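Local coordinates for ancylostoma secreted protein 1 (Necator americanus, PDB 3NT8) that is probably associated with the transition of infective hookworm larvae to parasitism, as a secreted protein built from two CAP domains, at residues N307-S312 against A322-Q327; L328-L333 against Q361-T366; E281-R286 against V384-P389; G98-T103 against V180-N185. All blocks are in the same frame, centred on the assembly; numbering follows the deposited sequence.

Contact 1 (N307-S312 against A322-Q327)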
loop_
_atom_site.group_PDB
_atom_site.type_symbol
_atom_site.label_atom_id
_atom_site.label_comp_id
_atom_site.label_asym_id
_atom_site.label_seq_id
_atom_site.Cartn_x
_atom_site.Cartn_y
_atom_site.Cartn_z
ATOM N N ASN A 307 10.813 -12.415 -5.707
ATOM C CA ASN A 307 10.662 -11.319 -4.728
ATOM C C ASN A 307 9.706 -11.698 -3.607
ATOM O O ASN A 307 8.683 -12.245 -3.885
ATOM C CB ASN A 307 10.222 -10.017 -5.397
ATOM C CG ASN A 307 11.386 -9.255 -6.054
ATOM O OD1 ASN A 307 12.539 -9.502 -5.760
ATOM N ND2 ASN A 307 11.061 -8.300 -6.939
ATOM N N ILE A 308 10.075 -11.460 -2.339
ATOM C CA ILE A 308 9.173 -11.794 -1.238
ATOM C C ILE A 308 8.780 -10.567 -0.440
ATOM O O ILE A 308 9.480 -9.554 -0.423
ATOM C CB ILE A 308 9.731 -12.879 -0.261
ATOM C CG1 ILE A 308 11.096 -12.443 0.280
ATOM C CG2 ILE A 308 9.796 -14.219 -0.961
ATOM C CD1 ILE A 308 11.579 -13.282 1.460
ATOM N N TYR A 309 7.650 -10.679 0.225
ATOM C CA TYR A 309 7.081 -9.589 1.029
ATOM C C TYR A 309 6.243 -10.161 2.198
ATOM O O TYR A 309 5.488 -11.112 1.986
ATOM C CB TYR A 309 6.156 -8.776 0.136
ATOM C CG TYR A 309 5.111 -7.925 0.838
ATOM C CD1 TYR A 309 5.407 -6.644 1.259
ATOM C CD2 TYR A 309 3.812 -8.404 1.022
ATOM C CE1 TYR A 309 4.481 -5.857 1.870
ATOM C CE2 TYR A 309 2.860 -7.646 1.656
ATOM C CZ TYR A 309 3.198 -6.349 2.071
ATOM O OH TYR A 309 2.232 -5.566 2.695
ATOM N N LYS A 310 6.323 -9.552 3.396
ATOM C CA LYS A 310 5.316 -9.821 4.418
ATOM C C LYS A 310 4.842 -8.546 5.086
ATOM O O LYS A 310 5.535 -7.524 5.088
ATOM C CB LYS A 310 5.806 -10.841 5.461
ATOM C CG LYS A 310 6.841 -10.268 6.422
ATOM C CD LYS A 310 7.084 -11.217 7.598
ATOM C CE LYS A 310 8.001 -10.555 8.628
ATOM N NZ LYS A 310 9.100 -9.769 7.985
ATOM N N THR A 311 3.659 -8.615 5.682
ATOM C CA THR A 311 3.217 -7.537 6.560
ATOM C C THR A 311 2.522 -8.130 7.774
ATOM O O THR A 311 1.731 -9.056 7.623
ATOM C CB THR A 311 2.255 -6.551 5.828
ATOM O OG1 THR A 311 1.735 -5.572 6.754
ATOM C CG2 THR A 311 1.122 -7.283 5.244
ATOM N N SER A 312 2.800 -7.526 8.934
ATOM C CA SER A 312 2.246 -7.893 10.222
ATOM C C SER A 312 0.738 -7.961 10.201
ATOM O O SER A 312 0.168 -8.788 10.900
ATOM C CB SER A 312 2.686 -6.893 11.284
ATOM O OG SER A 312 4.109 -6.705 11.278
ATOM N N ALA A 322 -0.744 -6.514 -2.870
ATOM C CA ALA A 322 -0.016 -6.661 -4.139
ATOM C C ALA A 322 0.629 -5.293 -4.524
ATOM O O ALA A 322 1.758 -5.263 -4.970
ATOM C CB ALA A 322 -0.936 -7.167 -5.233
ATOM N N LYS A 323 -0.066 -4.181 -4.221
ATOM C CA LYS A 323 0.333 -2.868 -4.680
ATOM C C LYS A 323 1.457 -2.410 -3.741
ATOM O O LYS A 323 2.507 -1.867 -4.191
ATOM C CB LYS A 323 -0.883 -1.871 -4.713
ATOM C CG LYS A 323 -0.683 -0.609 -5.600
ATOM C CD LYS A 323 -1.698 0.520 -5.366
ATOM C CE LYS A 323 -1.288 1.824 -6.102
ATOM N NZ LYS A 323 -0.966 1.667 -7.601
ATOM N N GLN A 324 1.243 -2.620 -2.443
ATOM C CA GLN A 324 2.239 -2.267 -1.462
ATOM C C GLN A 324 3.577 -3.057 -1.673
ATOM O O GLN A 324 4.653 -2.521 -1.469
ATOM C CB GLN A 324 1.703 -2.523 -0.064
ATOM C CG GLN A 324 2.467 -1.846 1.016
ATOM C CD GLN A 324 1.988 -2.257 2.435
ATOM O OE1 GLN A 324 2.653 -3.074 3.136
ATOM N NE2 GLN A 324 0.846 -1.683 2.864
ATOM N N ALA A 325 3.491 -4.328 -2.000
ATOM C CA ALA A 325 4.683 -5.184 -2.126
ATOM C C ALA A 325 5.445 -4.700 -3.313
ATOM O O ALA A 325 6.641 -4.517 -3.226
ATOM C CB ALA A 325 4.307 -6.681 -2.308
ATOM N N SER A 326 4.759 -4.555 -4.428
ATOM C CA SER A 326 5.355 -4.092 -5.652
ATOM C C SER A 326 6.108 -2.755 -5.480
ATOM O O SER A 326 7.204 -2.591 -6.005
ATOM C CB SER A 326 4.257 -4.016 -6.705
ATOM O OG SER A 326 3.856 -5.333 -7.044
ATOM N N GLN A 327 5.512 -1.832 -4.710
ATOM C CA GLN A 327 6.068 -0.484 -4.577
ATOM C C GLN A 327 7.270 -0.512 -3.645
ATOM O O GLN A 327 8.222 0.209 -3.882
ATOM C CB GLN A 327 5.000 0.518 -4.056
ATOM C CG GLN A 327 3.891 0.849 -5.144
ATOM C CD GLN A 327 2.669 1.562 -4.504
ATOM O OE1 GLN A 327 2.352 1.344 -3.327
ATOM N NE2 GLN A 327 2.019 2.420 -5.258
#
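Tyr309 and Ala325 sit at the closest backbone approach, CA to CA 5.9 Å, where strand segment 307-311 passes helix segment 322-327 with their N-to-C directions 124° apart. The axes come within 8.8 Å, consistent with a small residue, Ala325, on the helix side. The methyl of Ala325 lies over one face of the Tyr309 ring, displaced toward its rim, with CB 3.5 Å from CG; this is a CH-pi contact. The phenol slants across the helix, bringing its hydroxyl to Gln324. Tyr309 CG is anti to its own backbone nitrogen (chi1 159°), which sends the ring toward Gln324. There Tyr309 OH donates to Gln324 OE1 over 2.6 Å. The amide oxygen lies at the ring edge, in the ring plane, yet the amide itself stands nearly upright to the ring, and the hydroxyl comes from 63° above the carbonyl plane, away from either lone pair. On the other side of the helix, Ser326 turns to helix 235-253, and its OG returns 3.0 Å to Ala322 O, on the opposite face of that carbonyl from Ser326 N. The helix is thus packed between edge strand 305-311 and helix 235-253, within the alpha-beta-alpha layering of a CAP domain. One short bond gives the Gln324 carbonyl a partner, though poorly aligned with it, and holds the far end of the ring, while the alanine methyl supports its inner half.

Contact 2 (L328-L333 against Q361-T366)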
loop_
_atom_site.group_PDB
_atom_site.type_symbol
_atom_site.label_atom_id
_atom_site.label_comp_id
_atom_site.label_asym_id
_atom_site.label_seq_id
_atom_site.Cartn_x
_atom_site.Cartn_y
_atom_site.Cartn_z
ATOM N N LEU A 328 7.186 -1.297 -2.563
ATOM C CA LEU A 328 8.309 -1.430 -1.601
ATOM C C LEU A 328 9.514 -2.048 -2.311
ATOM O O LEU A 328 10.659 -1.604 -2.090
ATOM C CB LEU A 328 7.929 -2.260 -0.362
ATOM C CG LEU A 328 7.087 -1.494 0.683
ATOM C CD1 LEU A 328 6.391 -2.387 1.815
ATOM C CD2 LEU A 328 7.852 -0.274 1.315
ATOM N N TRP A 329 9.278 -3.039 -3.145
ATOM C CA TRP A 329 10.387 -3.581 -3.968
ATOM C C TRP A 329 10.983 -2.522 -4.905
ATOM O O TRP A 329 12.232 -2.394 -4.953
ATOM C CB TRP A 329 9.948 -4.741 -4.787
ATOM C CG TRP A 329 9.458 -5.902 -4.001
ATOM C CD1 TRP A 329 9.836 -6.256 -2.759
ATOM C CD2 TRP A 329 8.510 -6.903 -4.449
ATOM N NE1 TRP A 329 9.151 -7.405 -2.383
ATOM C CE2 TRP A 329 8.330 -7.803 -3.396
ATOM C CE3 TRP A 329 7.785 -7.101 -5.627
ATOM C CZ2 TRP A 329 7.454 -8.895 -3.482
ATOM C CZ3 TRP A 329 6.863 -8.175 -5.673
ATOM C CH2 TRP A 329 6.721 -9.034 -4.626
ATOM N N TRP A 330 10.106 -1.784 -5.628
ATOM C CA TRP A 330 10.508 -0.765 -6.586
ATOM C C TRP A 330 11.247 0.422 -5.969
ATOM O O TRP A 330 12.207 0.939 -6.583
ATOM C CB TRP A 330 9.309 -0.274 -7.427
ATOM C CG TRP A 330 9.735 0.532 -8.629
ATOM C CD1 TRP A 330 9.801 1.903 -8.725
ATOM C CD2 TRP A 330 10.214 0.031 -9.909
ATOM N NE1 TRP A 330 10.267 2.278 -9.982
ATOM C CE2 TRP A 330 10.502 1.147 -10.722
ATOM C CE3 TRP A 330 10.395 -1.253 -10.447
ATOM C CZ2 TRP A 330 10.984 1.012 -12.026
ATOM C CZ3 TRP A 330 10.865 -1.375 -11.733
ATOM C CH2 TRP A 330 11.149 -0.261 -12.507
ATOM N N ASN A 331 10.806 0.827 -4.758
ATOM C CA ASN A 331 11.360 1.977 -4.060
ATOM C C ASN A 331 12.840 1.942 -3.815
ATOM O O ASN A 331 13.437 2.962 -3.561
ATOM C CB ASN A 331 10.539 2.363 -2.789
ATOM C CG ASN A 331 9.203 3.004 -3.153
ATOM O OD1 ASN A 331 9.033 3.492 -4.296
ATOM N ND2 ASN A 331 8.215 2.962 -2.208
ATOM N N GLU A 332 13.440 0.758 -3.897
ATOM C CA GLU A 332 14.880 0.621 -3.736
ATOM C C GLU A 332 15.718 1.575 -4.590
ATOM O O GLU A 332 16.779 2.065 -4.188
ATOM C CB GLU A 332 15.270 -0.838 -3.906
ATOM C CG GLU A 332 14.568 -1.745 -2.844
ATOM C CD GLU A 332 14.913 -3.219 -2.950
ATOM O OE1 GLU A 332 15.212 -3.765 -4.060
ATOM O OE2 GLU A 332 14.848 -3.881 -1.896
ATOM N N LEU A 333 15.192 1.889 -5.758
ATOM C CA LEU A 333 15.906 2.699 -6.709
ATOM C C LEU A 333 16.012 4.116 -6.203
ATOM O O LEU A 333 17.100 4.746 -6.300
ATOM C CB LEU A 333 15.210 2.688 -8.100
ATOM C CG LEU A 333 15.829 3.673 -9.112
ATOM C CD1 LEU A 333 17.216 3.264 -9.547
ATOM C CD2 LEU A 333 14.952 3.814 -10.363
ATOM N N GLN A 361 15.256 -7.009 -10.224
ATOM C CA GLN A 361 14.463 -8.025 -10.853
ATOM C C GLN A 361 13.190 -7.472 -11.468
ATOM O O GLN A 361 12.686 -7.993 -12.473
ATOM C CB GLN A 361 14.132 -9.121 -9.822
ATOM C CG GLN A 361 13.341 -10.320 -10.326
ATOM C CD GLN A 361 14.086 -11.062 -11.412
ATOM O OE1 GLN A 361 14.890 -11.987 -11.155
ATOM N NE2 GLN A 361 13.804 -10.674 -12.645
ATOM N N MET A 362 12.624 -6.447 -10.864
ATOM C CA MET A 362 11.425 -5.833 -11.474
ATOM C C MET A 362 11.768 -5.090 -12.797
ATOM O O MET A 362 10.970 -5.091 -13.759
ATOM C CB MET A 362 10.731 -4.889 -10.495
ATOM C CG MET A 362 10.017 -5.590 -9.353
ATOM S SD MET A 362 9.146 -4.413 -8.253
ATOM C CE MET A 362 7.838 -3.742 -9.312
ATOM N N ALA A 363 12.941 -4.458 -12.843
ATOM C CA ALA A 363 13.363 -3.665 -13.979
ATOM C C ALA A 363 14.177 -4.468 -14.990
ATOM O O ALA A 363 14.586 -3.907 -16.002
ATOM C CB ALA A 363 14.206 -2.487 -13.514
ATOM N N TRP A 364 14.404 -5.757 -14.724
ATOM C CA TRP A 364 15.264 -6.603 -15.597
ATOM C C TRP A 364 14.691 -6.817 -17.002
ATOM O O TRP A 364 13.585 -7.390 -17.166
ATOM C CB TRP A 364 15.543 -7.950 -14.924
ATOM C CG TRP A 364 16.915 -8.491 -15.238
ATOM C CD1 TRP A 364 17.264 -9.324 -16.290
ATOM C CD2 TRP A 364 18.127 -8.211 -14.533
ATOM N NE1 TRP A 364 18.614 -9.585 -16.265
ATOM C CE2 TRP A 364 19.171 -8.924 -15.194
ATOM C CE3 TRP A 364 18.450 -7.405 -13.431
ATOM C CZ2 TRP A 364 20.523 -8.863 -14.765
ATOM C CZ3 TRP A 364 19.791 -7.374 -12.993
ATOM C CH2 TRP A 364 20.798 -8.094 -13.662
ATOM N N ASP A 365 15.421 -6.338 -18.017
ATOM C CA ASP A 365 14.813 -6.241 -19.336
ATOM C C ASP A 365 14.483 -7.572 -19.964
ATOM O O ASP A 365 13.517 -7.652 -20.702
ATOM C CB ASP A 365 15.584 -5.318 -20.316
ATOM C CG ASP A 365 16.968 -5.789 -20.631
ATOM O OD1 ASP A 365 17.520 -6.558 -19.888
ATOM O OD2 ASP A 365 17.576 -5.321 -21.596
ATOM N N THR A 366 15.320 -8.587 -19.736
ATOM C CA THR A 366 15.089 -9.930 -20.322
ATOM C C THR A 366 14.008 -10.697 -19.606
ATOM O O THR A 366 13.452 -11.606 -20.186
ATOM C CB THR A 366 16.356 -10.805 -20.451
ATOM O OG1 THR A 366 17.014 -10.923 -19.180
ATOM C CG2 THR A 366 17.300 -10.147 -21.480
#
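Met362 reaches from helix 357-363 between Trp329 and Trp330, and its thioether meets both indoles at their edges. Its SD is 3.6 Å from Trp329 CB and lies in the plane of that indole, 5.4 Å from the centroid of the Trp329 six-membered ring. The sulfur stands similarly at the rim of the Trp330 six-membered ring, so both pairs are Met-aromatic contacts of the edge type. A bend at chi3 (67°) folds the methyl back, setting Met362 CE 3.7 Å from Trp330 CE3. Met362 CB approaches the same CE3 atom equally closely, at the indole edge. Further along this benzo rim, Trp330 CH2 packs 3.9 Å from Ala363 CB. With chi1 at -167°, Trp330 turns its ring away from its backbone nitrogen and points the benzo edge at helix 357-363.

The polar ends of the indoles are held by other parts of the domain: Trp329 NE1 bonds to Ile308 O on the edge strand, and Trp330 NE1 to Glu257 OE1. Around Met362, His245 and Phe248 of helix 235-253 add further packing, and Arg249 NH1 bonds to the carbonyl oxygens of Met362 and Trp364. Next door, Glu332 spans the two helical regions, with OE2 on His358 ND1 and OE1 on Tyr359 N. The sequence His358 to Trp364 fits the signature motif of the CRISP family, and a histidine paired with a glutamate in this way is consistent with the central cavity of CAP domains.

Contact 3 (E281-R286 against V384-P389)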
loop_
_atom_site.group_PDB
_atom_site.type_symbol
_atom_site.label_atom_id
_atom_site.label_comp_id
_atom_site.label_asym_id
_atom_site.label_seq_id
_atom_site.Cartn_x
_atom_site.Cartn_y
_atom_site.Cartn_z
ATOM N N GLU A 281 2.892 -18.616 -11.766
ATOM C CA GLU A 281 2.044 -18.415 -10.598
ATOM C C GLU A 281 1.982 -19.685 -9.732
ATOM O O GLU A 281 2.028 -19.607 -8.529
ATOM C CB GLU A 281 0.627 -18.036 -11.007
ATOM C CG GLU A 281 -0.263 -17.576 -9.841
ATOM C CD GLU A 281 -1.710 -17.291 -10.299
ATOM O OE1 GLU A 281 -2.460 -18.261 -10.572
ATOM O OE2 GLU A 281 -2.096 -16.110 -10.414
ATOM N N ALA A 282 1.822 -20.826 -10.361
ATOM C CA ALA A 282 1.630 -22.086 -9.635
ATOM C C ALA A 282 2.897 -22.325 -8.841
ATOM O O ALA A 282 2.832 -22.858 -7.738
ATOM C CB ALA A 282 1.419 -23.246 -10.599
ATOM N N SER A 283 4.047 -21.899 -9.396
ATOM C CA SER A 283 5.303 -22.066 -8.686
ATOM C C SER A 283 5.401 -21.059 -7.521
ATOM O O SER A 283 5.975 -21.323 -6.441
ATOM C CB SER A 283 6.473 -21.926 -9.688
ATOM O OG SER A 283 7.690 -21.974 -9.025
ATOM N N ALA A 284 4.904 -19.849 -7.734
ATOM C CA ALA A 284 4.903 -18.942 -6.586
ATOM C C ALA A 284 3.929 -19.365 -5.492
ATOM O O ALA A 284 4.214 -19.111 -4.318
ATOM C CB ALA A 284 4.651 -17.605 -6.962
ATOM N N ILE A 285 2.803 -19.970 -5.875
ATOM C CA ILE A 285 1.799 -20.482 -4.944
ATOM C C ILE A 285 2.350 -21.600 -4.054
ATOM O O ILE A 285 2.095 -21.588 -2.866
ATOM C CB ILE A 285 0.533 -20.966 -5.664
ATOM C CG1 ILE A 285 -0.202 -19.763 -6.265
ATOM C CG2 ILE A 285 -0.387 -21.763 -4.699
ATOM C CD1 ILE A 285 -1.437 -20.117 -7.017
ATOM N N ARG A 286 3.159 -22.502 -4.626
ATOM C CA ARG A 286 3.765 -23.591 -3.884
ATOM C C ARG A 286 4.647 -23.148 -2.756
ATOM O O ARG A 286 4.618 -23.732 -1.675
ATOM C CB ARG A 286 4.593 -24.442 -4.848
ATOM C CG ARG A 286 3.728 -25.505 -5.524
ATOM C CD ARG A 286 4.610 -26.608 -6.132
ATOM N NE ARG A 286 5.376 -26.064 -7.230
ATOM C CZ ARG A 286 4.930 -25.942 -8.471
ATOM N NH1 ARG A 286 3.705 -26.358 -8.770
ATOM N NH2 ARG A 286 5.747 -25.446 -9.407
ATOM N N VAL A 384 4.536 -13.345 -2.616
ATOM C CA VAL A 384 5.661 -13.927 -3.398
ATOM C C VAL A 384 5.427 -13.614 -4.878
ATOM O O VAL A 384 4.336 -13.883 -5.419
ATOM C CB VAL A 384 5.808 -15.485 -3.222
ATOM C CG1 VAL A 384 7.018 -16.071 -4.124
ATOM C CG2 VAL A 384 5.968 -15.914 -1.744
ATOM N N CYS A 385 6.405 -13.015 -5.550
ATOM C CA CYS A 385 6.355 -12.986 -7.010
ATOM C C CYS A 385 7.583 -13.674 -7.633
ATOM O O CYS A 385 8.715 -13.511 -7.182
ATOM C CB CYS A 385 6.349 -11.551 -7.531
ATOM S SG CYS A 385 4.798 -10.663 -7.293
ATOM N N GLN A 386 7.355 -14.346 -8.746
ATOM C CA GLN A 386 8.430 -15.090 -9.432
ATOM C C GLN A 386 8.509 -14.625 -10.869
ATOM O O GLN A 386 7.545 -14.164 -11.438
ATOM C CB GLN A 386 8.234 -16.622 -9.345
ATOM C CG GLN A 386 8.541 -17.216 -7.954
ATOM C CD GLN A 386 8.432 -18.742 -7.919
ATOM O OE1 GLN A 386 8.240 -19.407 -8.946
ATOM N NE2 GLN A 386 8.579 -19.300 -6.720
ATOM N N TYR A 387 9.658 -14.780 -11.458
ATOM C CA TYR A 387 10.084 -13.978 -12.599
ATOM C C TYR A 387 10.831 -14.833 -13.579
ATOM O O TYR A 387 11.886 -15.391 -13.240
ATOM C CB TYR A 387 10.971 -12.834 -12.118
ATOM C CG TYR A 387 10.257 -11.795 -11.202
ATOM C CD1 TYR A 387 9.672 -10.618 -11.732
ATOM C CD2 TYR A 387 10.250 -11.937 -9.807
ATOM C CE1 TYR A 387 9.078 -9.705 -10.930
ATOM C CE2 TYR A 387 9.682 -10.985 -8.985
ATOM C CZ TYR A 387 9.063 -9.892 -9.564
ATOM O OH TYR A 387 8.449 -8.964 -8.770
ATOM N N GLY A 388 10.319 -14.942 -14.800
ATOM C CA GLY A 388 10.942 -15.773 -15.812
ATOM C C GLY A 388 11.252 -14.999 -17.085
ATOM O O GLY A 388 10.454 -14.176 -17.515
ATOM N N PRO A 389 12.453 -15.194 -17.656
ATOM C CA PRO A 389 13.472 -16.080 -17.099
ATOM C C PRO A 389 14.273 -15.569 -15.841
ATOM O O PRO A 389 14.921 -16.344 -15.121
ATOM C CB PRO A 389 14.385 -16.345 -18.299
ATOM C CG PRO A 389 14.215 -15.148 -19.196
ATOM C CD PRO A 389 12.923 -14.508 -18.878
HETATM O O HOH W 1 8.582 -22.027 -5.544
#
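Ser283 and Ala284 of helix 278-288 lie against Val384 and Gln386 of strand 381-388, where a CAP domain packs a helix on one face of its central sheet. The segment axes run at 141° to each other and approach to 7.7 Å. The apolar part centres on Ala284: its CB is 4.0 Å from Val384 CG1, and the aliphatic CG of Gln386 packs against the same methyl. Beyond CG the glutamine chain is extended, which carries its amide alongside the helix to Ser283.

Cys385 and Tyr387 alternate with these residues and point to the far side of the sheet, where Cys385 is joined to Cys372 in a disulfide and Tyr387 bonds through OH to His245.

Among the polar links a direct bond comes first. Ser283 OG donates to Gln386 OE1 over 2.6 Å, in the carbonyl plane and on a lone pair, with a C=O...OG angle of 126°. The other half of the amide is tied to Glu306 OE2 through NE2, so the Gln386 amide is gripped at both ends and its rotation is defined. The second link back to the helix is a water that donates to Ser283 O at 2.8 Å and accepts from Gln386 NE2 at 3.0 Å.

Contact 4 (G98-T103 against V180-N185)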
loop_
_atom_site.group_PDB
_atom_site.type_symbol
_atom_site.label_atom_id
_atom_site.label_comp_id
_atom_site.label_asym_id
_atom_site.label_seq_id
_atom_site.Cartn_x
_atom_site.Cartn_y
_atom_site.Cartn_z
ATOM N N GLY A 98 -6.620 -7.544 9.086
ATOM C CA GLY A 98 -6.940 -6.689 7.949
ATOM C C GLY A 98 -6.924 -5.183 8.181
ATOM O O GLY A 98 -7.247 -4.410 7.269
ATOM N N VAL A 99 -6.532 -4.748 9.382
ATOM C CA VAL A 99 -6.721 -3.346 9.762
ATOM C C VAL A 99 -5.552 -2.740 10.542
ATOM O O VAL A 99 -4.783 -3.464 11.199
ATOM C CB VAL A 99 -8.032 -3.154 10.593
ATOM C CG1 VAL A 99 -9.304 -3.411 9.695
ATOM C CG2 VAL A 99 -7.995 -4.059 11.881
ATOM N N ALA A 100 -5.449 -1.408 10.453
ATOM C CA ALA A 100 -4.562 -0.650 11.320
ATOM C C ALA A 100 -5.388 -0.119 12.528
ATOM O O ALA A 100 -6.586 0.021 12.450
ATOM C CB ALA A 100 -3.941 0.476 10.531
ATOM N N GLN A 101 -4.731 0.158 13.634
ATOM C CA GLN A 101 -5.420 0.549 14.827
ATOM C C GLN A 101 -4.826 1.784 15.503
ATOM O O GLN A 101 -3.637 1.915 15.624
ATOM C CB GLN A 101 -5.446 -0.621 15.837
ATOM C CG GLN A 101 -6.137 -0.296 17.150
ATOM C CD GLN A 101 -6.236 -1.509 18.060
ATOM O OE1 GLN A 101 -5.575 -2.535 17.848
ATOM N NE2 GLN A 101 -7.013 -1.381 19.083
ATOM N N ASN A 102 -5.719 2.655 15.956
ATOM C CA ASN A 102 -5.423 3.802 16.762
ATOM C C ASN A 102 -6.053 3.605 18.143
ATOM O O ASN A 102 -7.195 3.155 18.247
ATOM C CB ASN A 102 -6.032 5.040 16.112
ATOM C CG ASN A 102 -5.067 5.782 15.201
ATOM O OD1 ASN A 102 -3.906 5.450 15.110
ATOM N ND2 ASN A 102 -5.578 6.791 14.498
ATOM N N THR A 103 -5.323 3.965 19.193
ATOM C CA THR A 103 -5.743 3.665 20.556
ATOM C C THR A 103 -5.329 4.768 21.561
ATOM O O THR A 103 -4.272 5.465 21.399
ATOM C CB THR A 103 -5.215 2.247 21.034
ATOM O OG1 THR A 103 -5.834 1.936 22.279
ATOM C CG2 THR A 103 -3.702 2.259 21.238
ATOM N N VAL A 180 -3.350 0.911 5.799
ATOM C CA VAL A 180 -2.167 1.114 6.606
ATOM C C VAL A 180 -1.399 2.411 6.193
ATOM O O VAL A 180 -0.901 2.524 5.059
ATOM C CB VAL A 180 -1.273 -0.177 6.526
ATOM C CG1 VAL A 180 -0.010 -0.018 7.363
ATOM C CG2 VAL A 180 -2.113 -1.403 6.998
ATOM N N GLY A 181 -1.285 3.379 7.106
ATOM C CA GLY A 181 -0.619 4.655 6.785
ATOM C C GLY A 181 0.759 4.844 7.396
ATOM O O GLY A 181 1.452 5.834 7.104
ATOM N N TYR A 182 1.165 3.895 8.237
ATOM C CA TYR A 182 2.459 3.938 8.878
ATOM C C TYR A 182 3.608 3.149 8.161
ATOM O O TYR A 182 4.572 2.692 8.807
ATOM C CB TYR A 182 2.302 3.532 10.333
ATOM C CG TYR A 182 1.524 2.253 10.527
ATOM C CD1 TYR A 182 2.171 1.028 10.382
ATOM C CD2 TYR A 182 0.160 2.255 10.866
ATOM C CE1 TYR A 182 1.495 -0.156 10.543
ATOM C CE2 TYR A 182 -0.545 1.049 11.057
ATOM C CZ TYR A 182 0.153 -0.156 10.892
ATOM O OH TYR A 182 -0.439 -1.406 11.019
ATOM N N ILE A 183 3.550 2.989 6.842
ATOM C CA ILE A 183 4.636 2.269 6.166
ATOM C C ILE A 183 5.727 3.310 5.869
ATOM O O ILE A 183 5.416 4.389 5.407
ATOM C CB ILE A 183 4.167 1.589 4.874
ATOM C CG1 ILE A 183 3.032 0.580 5.103
ATOM C CG2 ILE A 183 5.324 0.976 4.155
ATOM C CD1 ILE A 183 3.290 -0.554 6.032
ATOM N N THR A 184 6.987 3.005 6.199
ATOM C CA THR A 184 8.099 3.984 6.052
ATOM C C THR A 184 8.293 4.462 4.587
ATOM O O THR A 184 8.312 3.647 3.653
ATOM C CB THR A 184 9.441 3.440 6.609
ATOM O OG1 THR A 184 9.235 2.806 7.884
ATOM C CG2 THR A 184 10.500 4.594 6.746
ATOM N N ASN A 185 8.361 5.795 4.417
ATOM C CA ASN A 185 8.566 6.464 3.136
ATOM C C ASN A 185 7.423 6.364 2.098
ATOM O O ASN A 185 7.586 6.832 0.945
ATOM C CB ASN A 185 9.925 6.032 2.513
ATOM C CG ASN A 185 11.135 6.521 3.353
ATOM O OD1 ASN A 185 12.010 5.742 3.688
ATOM N ND2 ASN A 185 11.150 7.799 3.708
#
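Ala100 and Val180 bring the two backbones nearest, CA to CA 5.6 Å, at the point where segment 98-103 turns from loop into strand and segment 180-185 runs past as an irregular loop. The Ala100 methyl points into the contact and meets the edge of the Tyr182 ring, with CB 3.5 Å from CE2. Val180 touches the same methyl more loosely: its CG2 is 4.4 Å from Ala100 CB. Its other branch, CG1, lies over one face of the Tyr182 ring, 3.5 Å above the plane and offset toward the rim. Tyr182 CG occupies the crowded position between backbone nitrogen and carbonyl carbon (chi1 50°), folding the ring back toward Val180 and the strand.

Strand 100-107 is an outermost strand of the first CAP sheet, bonded through its backbone to strand 170-177, including Ala100 with Tyr177. The loop that leaves the latter strand therefore folds back over the start of its own neighbour. Helix 147-153 flanks the same spot: Asn151 touches both Ala100 and Tyr182, and the Phe147 ring meets that of Tyr182 with the planes about 30° apart. Val180 also packs against Val313 and Phe316, residues within the second CAP sequence.

Contacts 1, 2 and 3 belong to one CAP domain, contact 4 to the border of the other. Contacts 1 and 2 share helix 318-330, with centres 13 Å apart. The Glu332-His358 pair beside contact 2, with Asn307 of contact 1 bonded to His358 O, is consistent with the CAP cavity. Contact 3 joins them through the sheet: Asn307 N is 2.8 Å from Cys385 O, and Trp329 CZ3 lies 3.6 Å from Cys385 SG. Because Cys385 and Gln386 point to opposite faces of the sheet, helices 318-330 and 278-288 lie on either side of it. Contact 4 also reaches the second domain through Ile183, whose CG1 is 3.9 Å from Gln324 NE2.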